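PDB 4Z0C: toll-like receptor 13 from Mus musculus, which recognises and binds bacterial 23S ribosomal RNA, triggering innate immune signalling through MYD88 and TRAF6 to NF-kappa-B activation and cytokine secretion. Local coordinates for residues I148-Q153 with S174-V179; L199-L204 with K223-L228; L407-I412 with L431-I436; S597-L602 with P620-S625; Q627-F632 with K648-L653. All coordinates share one frame; numbering follows the deposited sequence.

Contact 1. Residues I148-Q153 with S174-V179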
# COMPACT_ATOMS: atom_id res chain seq x y z
N ILE A 148 49.45 -17.44 -6.18
CA ILE A 148 48.97 -16.30 -5.41
C ILE A 148 50.00 -15.92 -4.35
O ILE A 148 50.29 -14.75 -4.15
CB ILE A 148 47.60 -16.58 -4.72
CG1 ILE A 148 46.55 -16.97 -5.76
CG2 ILE A 148 47.15 -15.35 -3.94
CD1 ILE A 148 46.29 -15.87 -6.75
N LEU A 149 50.55 -16.92 -3.66
CA LEU A 149 51.60 -16.69 -2.67
C LEU A 149 52.83 -16.00 -3.26
O LEU A 149 53.41 -15.12 -2.63
CB LEU A 149 51.99 -17.98 -1.96
CG LEU A 149 51.07 -18.42 -0.83
CD1 LEU A 149 51.45 -19.81 -0.36
CD2 LEU A 149 51.14 -17.43 0.31
N GLU A 150 53.22 -16.39 -4.46
CA GLU A 150 54.31 -15.71 -5.16
C GLU A 150 54.00 -14.25 -5.35
O GLU A 150 54.88 -13.39 -5.24
CB GLU A 150 54.56 -16.36 -6.53
CG GLU A 150 55.35 -17.66 -6.49
CD GLU A 150 56.81 -17.44 -6.13
OE1 GLU A 150 57.24 -17.91 -5.06
OE2 GLU A 150 57.53 -16.81 -6.94
N ALA A 151 52.73 -13.96 -5.64
CA ALA A 151 52.34 -12.60 -6.00
C ALA A 151 52.16 -11.71 -4.78
O ALA A 151 52.29 -10.50 -4.88
CB ALA A 151 51.08 -12.61 -6.85
N VAL A 152 51.90 -12.31 -3.63
CA VAL A 152 51.63 -11.51 -2.44
C VAL A 152 52.66 -11.60 -1.30
O VAL A 152 52.64 -10.76 -0.40
CB VAL A 152 50.19 -11.79 -1.88
CG1 VAL A 152 49.14 -11.53 -2.95
CG2 VAL A 152 50.07 -13.19 -1.32
N GLN A 153 53.55 -12.59 -1.34
CA GLN A 153 54.43 -12.86 -0.18
C GLN A 153 55.41 -11.72 0.18
O GLN A 153 55.83 -11.60 1.33
CB GLN A 153 55.20 -14.18 -0.37
CG GLN A 153 56.24 -14.16 -1.51
CD GLN A 153 56.87 -15.54 -1.77
OE1 GLN A 153 56.92 -16.40 -0.89
NE2 GLN A 153 57.34 -15.74 -3.00
N SER A 174 56.44 -25.00 -0.11
CA SER A 174 57.79 -24.45 -0.07
C SER A 174 57.78 -23.39 1.01
O SER A 174 56.84 -22.61 1.09
CB SER A 174 58.20 -23.85 -1.41
OG SER A 174 57.60 -24.56 -2.49
N PRO A 175 58.80 -23.39 1.88
CA PRO A 175 58.79 -22.49 3.04
C PRO A 175 58.64 -21.02 2.68
O PRO A 175 59.39 -20.49 1.85
CB PRO A 175 60.15 -22.75 3.70
CG PRO A 175 60.51 -24.14 3.28
CD PRO A 175 59.93 -24.34 1.91
N ARG A 176 57.64 -20.38 3.28
CA ARG A 176 57.46 -18.94 3.13
C ARG A 176 56.83 -18.27 4.35
O ARG A 176 56.41 -18.93 5.30
CB ARG A 176 56.70 -18.59 1.84
CG ARG A 176 55.87 -19.70 1.23
CD ARG A 176 55.26 -19.21 -0.07
NE ARG A 176 55.30 -20.18 -1.16
CZ ARG A 176 55.63 -19.88 -2.41
NH1 ARG A 176 56.00 -18.65 -2.72
NH2 ARG A 176 55.63 -20.81 -3.36
N SER A 177 56.78 -16.94 4.32
CA SER A 177 56.43 -16.17 5.50
C SER A 177 55.72 -14.89 5.08
O SER A 177 56.30 -14.08 4.37
CB SER A 177 57.69 -15.83 6.29
OG SER A 177 57.39 -15.27 7.56
N LEU A 178 54.47 -14.75 5.51
CA LEU A 178 53.71 -13.50 5.34
C LEU A 178 53.53 -12.89 6.73
O LEU A 178 52.67 -13.33 7.50
CB LEU A 178 52.34 -13.76 4.71
CG LEU A 178 52.23 -14.08 3.21
CD1 LEU A 178 52.86 -15.40 2.87
CD2 LEU A 178 50.78 -14.10 2.81
N VAL A 179 54.38 -11.92 7.07
CA VAL A 179 54.48 -11.47 8.47
C VAL A 179 53.50 -10.38 8.89
O VAL A 179 53.28 -10.17 10.08
CB VAL A 179 55.91 -11.02 8.83
CG1 VAL A 179 56.91 -12.10 8.43
CG2 VAL A 179 56.24 -9.68 8.20
O HOH W 1 55.29 -10.11 4.42

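Contact 2. Residues L199-L204 with K223-L228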
# COMPACT_ATOMS: atom_id res chain seq x y z
N LEU A 199 54.04 -22.55 5.61
CA LEU A 199 53.52 -21.19 5.54
C LEU A 199 53.57 -20.52 6.92
O LEU A 199 52.80 -20.86 7.79
CB LEU A 199 52.10 -21.19 4.99
CG LEU A 199 51.48 -19.80 4.85
CD1 LEU A 199 52.32 -18.94 3.91
CD2 LEU A 199 50.03 -19.87 4.37
N SER A 200 54.51 -19.62 7.13
CA SER A 200 54.60 -18.97 8.44
C SER A 200 53.78 -17.70 8.51
O SER A 200 54.06 -16.72 7.80
CB SER A 200 56.05 -18.69 8.79
OG SER A 200 56.65 -19.81 9.42
N LEU A 201 52.78 -17.70 9.39
CA LEU A 201 51.90 -16.55 9.55
C LEU A 201 51.89 -16.10 11.00
O LEU A 201 50.90 -16.29 11.71
CB LEU A 201 50.49 -16.92 9.10
CG LEU A 201 50.46 -17.44 7.67
CD1 LEU A 201 49.08 -17.87 7.28
CD2 LEU A 201 50.94 -16.34 6.75
N PRO A 202 53.00 -15.48 11.43
CA PRO A 202 53.25 -15.17 12.85
C PRO A 202 52.22 -14.23 13.45
O PRO A 202 52.00 -14.28 14.67
CB PRO A 202 54.62 -14.48 12.81
CG PRO A 202 54.74 -13.93 11.42
CD PRO A 202 54.05 -14.92 10.55
N ASN A 203 51.58 -13.41 12.62
CA ASN A 203 50.62 -12.43 13.13
C ASN A 203 49.15 -12.70 12.80
O ASN A 203 48.29 -11.84 13.01
CB ASN A 203 51.03 -11.02 12.71
CG ASN A 203 52.29 -10.57 13.41
OD1 ASN A 203 52.47 -10.82 14.60
ND2 ASN A 203 53.18 -9.92 12.67
N LEU A 204 48.86 -13.90 12.29
CA LEU A 204 47.49 -14.26 11.91
C LEU A 204 46.58 -14.41 13.13
O LEU A 204 46.87 -15.19 14.05
CB LEU A 204 47.49 -15.54 11.07
CG LEU A 204 46.24 -15.64 10.20
CD1 LEU A 204 46.29 -14.58 9.14
CD2 LEU A 204 46.11 -16.99 9.54
N LYS A 223 50.37 -25.27 14.19
CA LYS A 223 51.44 -24.80 15.10
C LYS A 223 52.02 -23.47 14.66
O LYS A 223 52.27 -22.56 15.46
CB LYS A 223 52.59 -25.82 15.13
CG LYS A 223 53.98 -25.22 15.37
CD LYS A 223 54.42 -25.32 16.82
CE LYS A 223 55.90 -25.65 16.91
NZ LYS A 223 56.18 -26.71 17.92
N THR A 224 52.17 -23.37 13.35
CA THR A 224 52.75 -22.22 12.70
C THR A 224 51.88 -20.94 12.77
O THR A 224 52.29 -19.88 12.30
CB THR A 224 53.07 -22.62 11.26
OG1 THR A 224 54.26 -21.96 10.83
CG2 THR A 224 51.95 -22.23 10.37
N LEU A 225 50.68 -21.05 13.35
CA LEU A 225 49.83 -19.87 13.60
C LEU A 225 49.63 -19.65 15.10
O LEU A 225 48.55 -19.90 15.65
CB LEU A 225 48.46 -20.01 12.93
CG LEU A 225 48.36 -20.66 11.55
CD1 LEU A 225 46.90 -20.67 11.11
CD2 LEU A 225 49.20 -19.94 10.54
N PRO A 226 50.69 -19.18 15.79
CA PRO A 226 50.69 -19.14 17.25
C PRO A 226 49.81 -18.03 17.84
O PRO A 226 49.48 -18.10 19.03
CB PRO A 226 52.16 -18.87 17.59
CG PRO A 226 52.68 -18.11 16.40
CD PRO A 226 51.96 -18.67 15.21
N GLN A 227 49.47 -17.03 17.03
CA GLN A 227 48.65 -15.92 17.50
C GLN A 227 47.14 -16.07 17.17
O GLN A 227 46.35 -15.15 17.42
CB GLN A 227 49.16 -14.61 16.89
CG GLN A 227 50.38 -14.05 17.59
CD GLN A 227 50.20 -14.00 19.09
OE1 GLN A 227 50.67 -14.88 19.81
NE2 GLN A 227 49.54 -12.96 19.57
N LEU A 228 46.76 -17.22 16.62
CA LEU A 228 45.42 -17.41 16.07
C LEU A 228 44.31 -17.23 17.11
O LEU A 228 44.31 -17.90 18.14
CB LEU A 228 45.31 -18.79 15.41
CG LEU A 228 44.01 -19.10 14.67
CD1 LEU A 228 43.80 -18.11 13.57
CD2 LEU A 228 44.07 -20.48 14.08
O HOH W 2 49.43 -16.65 14.23

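Contact 3. Residues L407-I412 with L431-I436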
# COMPACT_ATOMS: atom_id res chain seq x y z
N LEU A 407 10.38 -7.30 18.92
CA LEU A 407 9.19 -8.11 18.70
C LEU A 407 8.70 -7.99 17.26
O LEU A 407 7.54 -8.24 16.98
CB LEU A 407 8.08 -7.64 19.65
CG LEU A 407 8.27 -8.01 21.12
CD1 LEU A 407 7.34 -7.19 21.97
CD2 LEU A 407 7.93 -9.47 21.28
N ALA A 408 9.58 -7.60 16.35
CA ALA A 408 9.21 -7.40 14.96
C ALA A 408 8.76 -8.67 14.27
O ALA A 408 9.30 -9.74 14.51
CB ALA A 408 10.36 -6.77 14.20
N ALA A 409 7.75 -8.55 13.41
CA ALA A 409 7.26 -9.64 12.57
C ALA A 409 6.74 -10.83 13.36
O ALA A 409 6.65 -11.95 12.84
CB ALA A 409 8.30 -10.07 11.55
N CYS A 410 6.37 -10.59 14.61
CA CYS A 410 5.53 -11.55 15.30
C CYS A 410 4.09 -11.38 14.78
O CYS A 410 3.87 -10.72 13.76
CB CYS A 410 5.58 -11.32 16.80
SG CYS A 410 7.18 -11.70 17.51
N TRP A 411 3.11 -11.98 15.46
CA TRP A 411 1.72 -11.89 14.99
C TRP A 411 0.86 -11.08 15.95
O TRP A 411 -0.35 -11.29 16.05
CB TRP A 411 1.12 -13.29 14.82
CG TRP A 411 1.77 -14.13 13.77
CD1 TRP A 411 2.76 -13.75 12.90
CD2 TRP A 411 1.48 -15.50 13.48
NE1 TRP A 411 3.10 -14.80 12.08
CE2 TRP A 411 2.34 -15.89 12.42
CE3 TRP A 411 0.61 -16.44 14.02
CZ2 TRP A 411 2.31 -17.17 11.88
CZ3 TRP A 411 0.59 -17.73 13.49
CH2 TRP A 411 1.43 -18.08 12.42
N ILE A 412 1.48 -10.16 16.66
CA ILE A 412 0.81 -9.51 17.77
C ILE A 412 -0.45 -8.74 17.37
O ILE A 412 -0.47 -7.88 16.45
CB ILE A 412 1.77 -8.64 18.57
CG1 ILE A 412 2.81 -9.55 19.26
CG2 ILE A 412 1.00 -7.75 19.56
CD1 ILE A 412 4.09 -8.84 19.66
N LEU A 431 7.99 -2.87 17.45
CA LEU A 431 6.72 -3.59 17.29
C LEU A 431 6.31 -3.64 15.84
O LEU A 431 5.14 -3.85 15.52
CB LEU A 431 5.61 -2.94 18.12
CG LEU A 431 5.71 -3.35 19.58
CD1 LEU A 431 5.02 -2.35 20.49
CD2 LEU A 431 5.11 -4.73 19.73
N GLY A 432 7.28 -3.40 14.98
CA GLY A 432 7.05 -3.37 13.55
C GLY A 432 6.51 -4.67 12.99
O GLY A 432 6.77 -5.73 13.52
N ASP A 433 5.71 -4.56 11.94
CA ASP A 433 5.28 -5.69 11.14
C ASP A 433 4.47 -6.71 11.96
O ASP A 433 4.46 -7.90 11.65
CB ASP A 433 6.47 -6.35 10.46
CG ASP A 433 6.05 -7.32 9.37
OD1 ASP A 433 4.95 -7.13 8.81
OD2 ASP A 433 6.80 -8.28 9.09
N ASN A 434 3.81 -6.23 13.00
CA ASN A 434 2.85 -7.07 13.70
C ASN A 434 1.45 -6.96 13.07
O ASN A 434 1.34 -6.69 11.87
CB ASN A 434 2.87 -6.79 15.20
CG ASN A 434 4.09 -7.44 15.89
OD1 ASN A 434 4.14 -8.66 16.06
ND2 ASN A 434 5.04 -6.63 16.31
N ASN A 435 0.40 -7.20 13.85
CA ASN A 435 -0.98 -7.10 13.36
C ASN A 435 -1.77 -6.12 14.21
O ASN A 435 -2.95 -6.35 14.46
CB ASN A 435 -1.70 -8.45 13.42
CG ASN A 435 -1.06 -9.52 12.54
OD1 ASN A 435 -0.64 -9.24 11.42
ND2 ASN A 435 -1.01 -10.74 13.05
N ILE A 436 -1.14 -5.06 14.70
CA ILE A 436 -1.83 -4.23 15.67
C ILE A 436 -2.74 -3.25 14.97
O ILE A 436 -2.28 -2.50 14.09
CB ILE A 436 -0.84 -3.50 16.59
CG1 ILE A 436 0.00 -4.52 17.34
CG2 ILE A 436 -1.60 -2.64 17.58
CD1 ILE A 436 1.32 -3.98 17.90

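Contact 4. Residues S597-L602 with P620-S625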
# COMPACT_ATOMS: atom_id res chain seq x y z
N SER A 597 3.24 32.64 -3.41
CA SER A 597 4.12 33.13 -2.36
C SER A 597 4.38 32.13 -1.23
O SER A 597 4.75 32.52 -0.12
CB SER A 597 3.57 34.44 -1.78
OG SER A 597 2.20 34.30 -1.42
N LEU A 598 4.20 30.84 -1.51
CA LEU A 598 4.33 29.77 -0.51
C LEU A 598 5.71 29.71 0.18
O LEU A 598 5.80 29.45 1.38
CB LEU A 598 4.02 28.42 -1.16
CG LEU A 598 3.98 27.18 -0.26
CD1 LEU A 598 2.81 27.24 0.71
CD2 LEU A 598 3.89 25.95 -1.12
N PHE A 599 6.77 29.98 -0.59
CA PHE A 599 8.14 29.87 -0.08
C PHE A 599 8.68 31.15 0.58
O PHE A 599 9.87 31.24 0.89
CB PHE A 599 9.10 29.48 -1.21
CG PHE A 599 8.81 28.15 -1.82
CD1 PHE A 599 8.64 27.04 -1.03
CD2 PHE A 599 8.71 28.01 -3.19
CE1 PHE A 599 8.38 25.81 -1.60
CE2 PHE A 599 8.45 26.78 -3.77
CZ PHE A 599 8.29 25.68 -2.97
N GLN A 600 7.82 32.13 0.80
CA GLN A 600 8.29 33.44 1.28
C GLN A 600 9.03 33.44 2.61
O GLN A 600 9.94 34.23 2.81
CB GLN A 600 7.13 34.42 1.37
CG GLN A 600 6.87 35.14 0.08
CD GLN A 600 5.87 36.26 0.26
OE1 GLN A 600 4.96 36.17 1.09
NE2 GLN A 600 6.06 37.33 -0.50
N ASN A 601 8.64 32.58 3.53
CA ASN A 601 9.26 32.61 4.84
C ASN A 601 10.44 31.65 5.00
O ASN A 601 11.12 31.64 6.03
CB ASN A 601 8.22 32.38 5.92
CG ASN A 601 7.65 33.66 6.43
OD1 ASN A 601 6.85 34.30 5.75
ND2 ASN A 601 8.08 34.08 7.61
N LEU A 602 10.69 30.86 3.97
CA LEU A 602 11.68 29.81 4.06
C LEU A 602 13.05 30.40 3.75
O LEU A 602 13.71 30.03 2.78
CB LEU A 602 11.34 28.65 3.13
CG LEU A 602 9.96 27.99 3.29
CD1 LEU A 602 9.85 26.75 2.41
CD2 LEU A 602 9.67 27.65 4.76
N PRO A 620 6.42 32.70 -11.63
CA PRO A 620 7.30 33.88 -11.48
C PRO A 620 7.48 34.32 -10.03
O PRO A 620 6.49 34.38 -9.29
CB PRO A 620 6.58 34.97 -12.30
CG PRO A 620 5.78 34.22 -13.30
CD PRO A 620 5.33 32.95 -12.58
N ASP A 621 8.73 34.58 -9.62
CA ASP A 621 9.06 35.00 -8.25
C ASP A 621 8.72 33.99 -7.14
O ASP A 621 8.70 34.34 -5.96
CB ASP A 621 8.45 36.38 -7.92
CG ASP A 621 9.20 37.54 -8.58
OD1 ASP A 621 10.45 37.57 -8.51
OD2 ASP A 621 8.53 38.44 -9.14
N MET A 622 8.45 32.75 -7.52
CA MET A 622 8.19 31.73 -6.50
C MET A 622 9.42 31.43 -5.63
O MET A 622 9.30 31.17 -4.44
CB MET A 622 7.68 30.45 -7.15
CG MET A 622 7.42 29.33 -6.17
SD MET A 622 6.48 27.98 -6.91
CE MET A 622 4.83 28.57 -6.55
N PHE A 623 10.60 31.51 -6.23
CA PHE A 623 11.82 31.08 -5.53
C PHE A 623 12.70 32.26 -5.09
O PHE A 623 13.71 32.06 -4.41
CB PHE A 623 12.61 30.15 -6.45
CG PHE A 623 11.77 29.06 -7.08
CD1 PHE A 623 11.23 28.04 -6.30
CD2 PHE A 623 11.53 29.03 -8.45
CE1 PHE A 623 10.46 27.05 -6.87
CE2 PHE A 623 10.76 28.02 -9.02
CZ PHE A 623 10.23 27.04 -8.24
N SER A 624 12.26 33.47 -5.44
CA SER A 624 13.02 34.70 -5.21
C SER A 624 13.28 35.04 -3.75
O SER A 624 14.06 35.93 -3.47
CB SER A 624 12.29 35.89 -5.84
OG SER A 624 12.20 35.72 -7.23
N SER A 625 12.63 34.36 -2.81
CA SER A 625 12.90 34.65 -1.40
C SER A 625 13.95 33.71 -0.84
O SER A 625 14.47 33.93 0.25
CB SER A 625 11.62 34.54 -0.55
OG SER A 625 10.82 35.70 -0.68
O HOH W 3 6.77 31.31 -3.25

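Contact 5. Residues Q627-F632 with K648-L653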
# COMPACT_ATOMS: atom_id res chain seq x y z
N GLN A 627 17.00 32.87 -0.16
CA GLN A 627 18.37 33.41 -0.02
C GLN A 627 19.41 32.31 0.14
O GLN A 627 20.45 32.32 -0.52
CB GLN A 627 18.46 34.26 1.24
CG GLN A 627 17.75 35.60 1.20
CD GLN A 627 17.37 36.07 2.60
OE1 GLN A 627 18.03 35.72 3.58
NE2 GLN A 627 16.31 36.87 2.69
N SER A 628 19.13 31.39 1.05
CA SER A 628 20.07 30.36 1.45
C SER A 628 20.01 29.12 0.58
O SER A 628 20.70 28.14 0.87
CB SER A 628 19.81 29.96 2.90
OG SER A 628 19.59 31.11 3.70
N LEU A 629 19.22 29.14 -0.48
CA LEU A 629 19.08 27.94 -1.31
C LEU A 629 20.40 27.55 -2.00
O LEU A 629 20.94 28.33 -2.78
CB LEU A 629 17.96 28.10 -2.33
CG LEU A 629 17.47 26.78 -2.94
CD1 LEU A 629 16.87 25.89 -1.85
CD2 LEU A 629 16.47 27.03 -4.06
N GLN A 630 20.89 26.34 -1.70
CA GLN A 630 22.14 25.83 -2.30
C GLN A 630 21.88 24.73 -3.31
O GLN A 630 22.58 24.62 -4.32
CB GLN A 630 23.08 25.27 -1.23
CG GLN A 630 23.41 26.23 -0.09
CD GLN A 630 24.40 25.63 0.90
OE1 GLN A 630 24.10 24.64 1.59
NE2 GLN A 630 25.60 26.21 0.96
N VAL A 631 20.90 23.88 -3.01
CA VAL A 631 20.54 22.78 -3.89
C VAL A 631 19.10 22.95 -4.33
O VAL A 631 18.20 23.07 -3.52
CB VAL A 631 20.76 21.42 -3.22
CG1 VAL A 631 20.39 20.30 -4.16
CG2 VAL A 631 22.22 21.29 -2.81
N PHE A 632 18.90 23.02 -5.64
CA PHE A 632 17.61 23.24 -6.25
C PHE A 632 17.50 22.18 -7.33
O PHE A 632 18.26 22.21 -8.30
CB PHE A 632 17.53 24.64 -6.88
CG PHE A 632 16.14 25.04 -7.34
CD1 PHE A 632 15.03 24.21 -7.09
CD2 PHE A 632 15.94 26.22 -8.05
CE1 PHE A 632 13.75 24.56 -7.52
CE2 PHE A 632 14.66 26.59 -8.49
CZ PHE A 632 13.56 25.76 -8.22
N LYS A 648 16.48 34.40 -10.26
CA LYS A 648 16.62 35.68 -9.57
C LYS A 648 16.81 35.53 -8.06
O LYS A 648 16.04 34.86 -7.37
CB LYS A 648 15.42 36.60 -9.86
CG LYS A 648 15.67 38.05 -9.46
CD LYS A 648 14.41 38.91 -9.36
CE LYS A 648 13.22 38.33 -10.13
NZ LYS A 648 12.01 39.21 -10.05
N ASN A 649 17.87 36.16 -7.55
CA ASN A 649 18.14 36.26 -6.11
C ASN A 649 18.55 34.99 -5.40
O ASN A 649 18.65 34.99 -4.17
CB ASN A 649 16.96 36.88 -5.35
CG ASN A 649 17.41 37.72 -4.18
OD1 ASN A 649 18.36 38.49 -4.29
ND2 ASN A 649 16.78 37.53 -3.03
N LEU A 650 18.79 33.91 -6.13
CA LEU A 650 19.35 32.71 -5.49
C LEU A 650 20.87 32.91 -5.26
O LEU A 650 21.71 32.36 -5.96
CB LEU A 650 19.03 31.42 -6.27
CG LEU A 650 17.63 30.75 -6.24
CD1 LEU A 650 16.66 31.30 -5.17
CD2 LEU A 650 16.94 30.68 -7.58
N LYS A 651 21.18 33.73 -4.25
CA LYS A 651 22.55 34.16 -3.94
C LYS A 651 23.47 33.00 -3.55
O LYS A 651 24.69 33.04 -3.79
CB LYS A 651 22.54 35.18 -2.80
CG LYS A 651 22.67 36.66 -3.18
CD LYS A 651 21.65 37.13 -4.20
CE LYS A 651 21.86 38.63 -4.52
NZ LYS A 651 20.87 39.23 -5.51
N SER A 652 22.89 31.98 -2.92
CA SER A 652 23.68 30.87 -2.38
C SER A 652 23.70 29.64 -3.25
O SER A 652 24.26 28.62 -2.85
CB SER A 652 23.17 30.49 -0.99
OG SER A 652 23.27 31.59 -0.11
N LEU A 653 23.08 29.71 -4.42
CA LEU A 653 22.94 28.55 -5.30
C LEU A 653 24.29 27.94 -5.65
O LEU A 653 25.22 28.66 -5.99
CB LEU A 653 22.18 28.94 -6.57
CG LEU A 653 21.76 27.76 -7.43
CD1 LEU A 653 20.67 26.94 -6.73
CD2 LEU A 653 21.30 28.23 -8.80
O HOH W 4 19.94 31.08 -2.82

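Contact 1. Residues I148-Q153 with S174-V179
With chi1 at 68°, Gln-153 places CG between its own backbone N and carbonyl carbon, and its extended chain carries the amide across to Arg-176. The arginine comes the other way: its chain runs straight through chi2 and bends at chi3, so that the guanidinium turns toward the side chains of Glu-150 and Gln-153 and presents NH1 to two acceptors at once. NH1 forms a salt bridge with Glu-150, its N-H reaching OE1 at 2.7 Å with an angle of 160°, and gives a second bond of 3.0 Å to Gln-153 OE1. Both partners lie near the guanidinium plane. The glutamate is met on the anti side of OE1, whereas the amide oxygen receives NH1 from above its carbonyl plane. A weak bond from Gln-153 NE2 to Glu-150 OE1, 3.0 Å long, closes the polar triangle.

Below it the contact turns apolar. Leu-149 lays CB over one guanidinium face, offset toward the rim, and keeps CD1 3.9 Å from Arg-176 CD. Its other methyl, CD2, meets Leu-178 CD1 at 3.7 Å, the two leucines crossing at about a right angle. Helix 145-152 of one leucine-rich repeat is thereby laid against the short strand 176-177 of the next, a strand that pairs through its backbone with strand 199-200.

Arg-176 NE has a carboxylate of its own, in a salt bridge with Asp-172. Flanked by two acids and pressed on a leucine, the guanidinium is held in one rotation, and its positive charge is probably well compensated.

Contact 2. Residues L199-L204 with K223-L228
Stacked turns from successive leucine-rich repeats make this contact, in which Leu-201 to Leu-204 and Leu-225 to Leu-228 each form a type I beta turn leading into the next strand, 206-208 and 230-232 respectively. The two turns run in register, leucine on leucine, and the inner side is hydrocarbon. Leu-225 lies alongside both Leu-201 and Leu-204, all pointing the same way, and uses one methyl for each: CD2 touches Leu-201 CB at 3.6 Å, while CD1 comes within 4.1 Å of Leu-204 CD2. Leu-225 and Leu-204 continue inward onto Leu-207 and Leu-184 of the neighbouring strands.

The backbones are joined through a bound water instead of by direct hydrogen bonds. It donates to Leu-201 O at 2.9 Å and to Leu-204 O at 3.0 Å, and accepts from Gln-227 N at 2.8 Å, which satisfies two carbonyls of one turn and an amide of the other. Leu-204 O is also approached by the CA-H of Leu-228, 3.3 Å from CA to O. Farther out, Gln-227 CG lies 3.3 Å from Pro-202 O, and a bend at chi2 then turns the amide elsewhere. At the other end the CB of Thr-224 is directed at the first segment.

Asn-203 extends the stacking backward with a hydrogen bond from ND2 to Val-179 O of the preceding coil. The bridging water is a detail of this joint, but stacked turns with leucines facing inward typify the leucine-rich-repeat solenoid.

Contact 3. Residues L407-I412 with L431-I436
Asn-434 can be followed outward from CB, which rests beside the backbone of Ile-412, to a planar amide wedged under the loop of the preceding repeat. A chi1 of -77°, with CG anti to the carbonyl carbon, turns the group back over its own turn. CG lies 3.7 Å from Ile-412 CB, and the isoleucine side chain crosses the amide obliquely. OD1 accepts the N-H of Ile-412 at 3.1 Å, the donor tilted 30° from the carbonyl plane. ND2 spends its hydrogens on two carbonyls, Leu-407 O across the contact at 3.0 Å and Leu-431 O of its own segment at 2.9 Å. Both acceptors lie near the amide plane.

Backbone bonds continue the grip to each end. Ala-409 N donates to Gly-432 O at 3.0 Å, joining two type II turns, and Asn-435 N donates to Ile-412 O at 2.8 Å. On the inner side Leu-407 CD1 meets Leu-431 CD2, and Ile-412 CG2 lies alongside Ile-436 CG1 at 4.0 Å.

Asn-435 faces the dimer: its ND2 gives a weak bond to Trp-411 O, while OD1 receives Arg-437 of the second subunit. The bound RNA passes about 6 Å away at the nearest atoms.

Asn-434 is the consensus asparagine of the LxxLxLxxNxL repeat, and Asn-458 makes the same bonds to Leu-431 and Ile-436 one coil on, so the two are rungs of the asparagine ladder. Three bonds on one buried amide satisfy two loop carbonyls and one N-H, and they fix the orientation of the amide.

Contact 4. Residues S597-L602 with P620-S625
Unusually for two phenylalanines so close, Phe-599 and Phe-623 neither stack nor form a T: they lie side by side, rim to rim, with centroids 5.9 Å apart and planes at 24°. The nearest atoms are Phe-599 CE2 and Phe-623 CE1, at 3.7 Å. Met-622 touches both rings through CG, which lies over one face of Phe-623, offset toward the rim, and, with chi1 at 179°, reaches to 3.5 Å from Phe-599 CD2. Its carbonyl oxygen meets the edge of the Phe-599 ring in plane, 3.4 Å from CD2, a favourable setting for a partly negative oxygen against aromatic hydrogens. The sulfur makes an oblique Met-aromatic contact, SD standing 5.1 Å from the Phe-599 centroid. A water ties the backbones together, accepting from Phe-599 N at 3.0 Å and donating to Met-622 O at 2.8 Å. Toward the surface Ser-625 CB packs on Gln-600 O.

Both rings occupy the phenylalanine position of the repeat, consistent with the phenylalanine spine of leucine-rich repeats. The loops carrying them flank strand 607-609 along the chain, and Phe-599 and Met-622 both bear inward on Leu-594 of strand 592-594.

Contact 5. Residues Q627-F632 with K648-L653
Leu-653 touches Phe-632 at the root of its ring, CD1 lying 3.9 Å from Phe-632 CB, and Phe-623 of the preceding coil meets the ring itself with planes at about 60°. The other flat groups are a backbone carbonyl and a side-chain amide. The hydroxyl of Ser-652 approaches the backbone carbonyl of Gln-627 tilted 24° from its plane; within segment 648-653, the amide of Asn-649 receives Lys-651 NZ in the plane of its carbonyl, 2.9 Å from OD1. This is the turn leading into the concave-face strand of a leucine-rich repeat: Leu-629 and Leu-653 are the first consensus leucines of consecutive coils, each just ahead of a strand, 631-633 or 655-657.

Ser-652 carries the polar side of the contact. Its OG, anti to the carbonyl carbon at chi1 -60°, donates to Gln-627 O at 2.9 Å. Its N-H adds a weak bond to the same oxygen, and also donates to a water at 3.1 Å that lies beside that oxygen. Gln-627 O is thus gripped by side chain and backbone of one serine.

Leu-650, at the centre of an inverse gamma turn and the start of a type I turn, extends CD1 to 4.4 Å from Leu-629 CD2, a loose apolar touch, while Leu-629 and Phe-632 pack inward on Leu-608. Toward the previous coil, Lys-648 forms a salt bridge with Asp-621, and Asn-649 ND2 bonds to Ser-624 O.

Where the two segments run closest, two CA-H groups meet carbonyls in opposite directions: Leu-653 CA lies 3.2 Å from Leu-629 O, and Gln-630 CA lies 3.5 Å from Ser-652 O.

Overall arrangement
All five contacts join neighbouring coils of one leucine-rich-repeat ectodomain, and they follow one another in series along the chain. Contacts 1 and 2 have centres 13 Å apart and share the small parallel sheet of strands 176-177 and 199-200. Contacts 4 and 5, 11 Å apart, are also direct neighbours, joined by a salt bridge and by phenylalanine rings. Contact 3 stands alone, about 44 to 53 Å from the others between centres, in the loops beside strands 404-406 and 428-430 and next to the second subunit. Contacts 1 and 4 lie 66 Å apart, on opposite sides of the chain's centre: local coil-to-coil joints, repeated, build the curved frame that holds the RNA.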